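Local coordinates for protein CutA1 (Shewanella, PDB 3AHP) that belongs to the trimeric CutA1 family, whose members are linked to divalent metal ion tolerance, and is a notably stable protein from a cold-adapted bacterium, at residues T24-A29 with P69-L74. Numbering follows the deposited sequence.
Sequences TALVEA and PAIEQL
Ile71 and Leu74, one turn apart on helix 68-78, meet Leu26 and Ala25 of helix 16-28 in a worked example of how two antiparallel helices can pack through a few aliphatic groups. The short axes run 10.9 Å apart at an angle of 152°, a wide spacing that only side chains bridge. Ile71 comes first. Its CA is the nearest counterpart of the CA of Leu26, at 7.1 Å, and its branched methyl does the touching: CG2 lies 4.2 Å from Leu26 CD1. The Ile71 side chain also packs on Cys63 and Phe86 of the sheet and on Leu31 in the loop after helix 16-28. Leu74 is the next residue to reach across, and its first side-chain bond is directed toward the facing helix. With CG anti to the backbone N (chi1 -171°), the side chain extends into the gap, where the two leucine side chains overlap alongside one another, each heading for the other's helix, and Leu74 CD2 comes to 3.7 Å from Leu26 CD1. The same Leu74 CD2 also reaches Ala25 CB at 4.1 Å, so one methyl serves two consecutive residues. Leu26 CD1 is likewise shared, between Ile71 and Leu74, and its side chain also touches Val75 and, on the strand beneath, Ile61. The interface is thus wholly apolar and modest, burying 184 Å² in total. It joins the two helices that lie side by side on one face of the antiparallel sheet, the helix pair of the ferredoxin-like alpha/beta sandwich that CutA1 shares with its GlnB-like relatives.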
# COMPACT_ATOMS: atom_id res chain seq x y z
N THR B 24 -1.95 18.70 5.17
CA THR B 24 -1.47 19.83 5.96
C THR B 24 -2.13 19.88 7.35
O THR B 24 -1.45 19.97 8.37
CB THR B 24 -1.65 21.18 5.18
OG1 THR B 24 -0.91 21.12 3.96
CG2 THR B 24 -1.14 22.34 5.98
N ALA B 25 -3.45 19.77 7.39
CA ALA B 25 -4.14 19.77 8.66
C ALA B 25 -3.58 18.66 9.55
O ALA B 25 -3.14 18.88 10.68
CB ALA B 25 -5.65 19.62 8.44
N LEU B 26 -3.60 17.45 9.02
CA LEU B 26 -3.11 16.28 9.72
C LEU B 26 -1.72 16.53 10.28
O LEU B 26 -1.45 16.24 11.44
CB LEU B 26 -3.07 15.10 8.75
CG LEU B 26 -4.05 13.96 9.01
CD1 LEU B 26 -5.15 14.36 9.98
CD2 LEU B 26 -4.60 13.46 7.71
N VAL B 27 -0.84 17.08 9.45
CA VAL B 27 0.52 17.29 9.89
C VAL B 27 0.67 18.46 10.86
O VAL B 27 1.23 18.28 11.93
CB VAL B 27 1.56 17.26 8.73
CG1 VAL B 27 2.84 17.98 9.11
CG2 VAL B 27 1.88 15.83 8.38
N GLU B 28 0.03 19.58 10.59
CA GLU B 28 0.04 20.64 11.59
C GLU B 28 -0.70 20.44 12.91
O GLU B 28 -0.30 21.00 13.92
CB GLU B 28 0.10 22.08 11.06
CG GLU B 28 -1.05 22.60 10.24
CD GLU B 28 -0.96 24.12 10.03
OE1 GLU B 28 -0.10 24.77 10.67
OE2 GLU B 28 -1.75 24.69 9.23
N ALA B 29 -1.62 19.49 12.95
CA ALA B 29 -2.24 19.09 14.22
C ALA B 29 -1.37 18.09 14.94
O ALA B 29 -1.70 17.64 16.03
CB ALA B 29 -3.64 18.50 13.97
N PRO B 69 -8.58 7.80 16.39
CA PRO B 69 -9.94 8.36 16.41
C PRO B 69 -10.02 9.83 15.97
O PRO B 69 -10.99 10.22 15.32
CB PRO B 69 -10.37 8.18 17.87
CG PRO B 69 -9.59 7.00 18.32
CD PRO B 69 -8.24 7.16 17.68
N ALA B 70 -8.98 10.60 16.25
CA ALA B 70 -8.93 11.99 15.84
C ALA B 70 -8.61 12.16 14.35
O ALA B 70 -9.11 13.07 13.69
CB ALA B 70 -7.94 12.77 16.70
N ILE B 71 -7.74 11.29 13.83
CA ILE B 71 -7.43 11.27 12.40
C ILE B 71 -8.66 10.95 11.55
O ILE B 71 -9.05 11.72 10.67
CB ILE B 71 -6.28 10.32 12.10
CG1 ILE B 71 -5.06 10.73 12.94
CG2 ILE B 71 -5.95 10.32 10.59
CD1 ILE B 71 -3.90 9.75 12.91
N GLU B 72 -9.34 9.87 11.90
CA GLU B 72 -10.58 9.54 11.24
C GLU B 72 -11.56 10.71 11.29
O GLU B 72 -12.15 11.08 10.27
CB GLU B 72 -11.21 8.34 11.91
CG GLU B 72 -12.54 8.03 11.32
CD GLU B 72 -13.16 6.83 11.95
OE1 GLU B 72 -13.99 7.03 12.86
OE2 GLU B 72 -12.78 5.69 11.58
N GLN B 73 -11.78 11.23 12.50
CA GLN B 73 -12.66 12.36 12.68
C GLN B 73 -12.28 13.54 11.79
O GLN B 73 -13.07 13.99 10.98
CB GLN B 73 -12.70 12.77 14.16
CG GLN B 73 -13.93 13.60 14.54
CD GLN B 73 -15.23 12.98 14.02
OE1 GLN B 73 -15.78 13.44 13.01
NE2 GLN B 73 -15.67 11.90 14.64
N LEU B 74 -11.02 13.95 11.83
CA LEU B 74 -10.55 15.02 10.98
C LEU B 74 -10.69 14.71 9.48
O LEU B 74 -11.21 15.53 8.71
CB LEU B 74 -9.10 15.40 11.34
CG LEU B 74 -8.54 16.67 10.68
CD1 LEU B 74 -9.52 17.81 10.82
CD2 LEU B 74 -7.21 17.08 11.29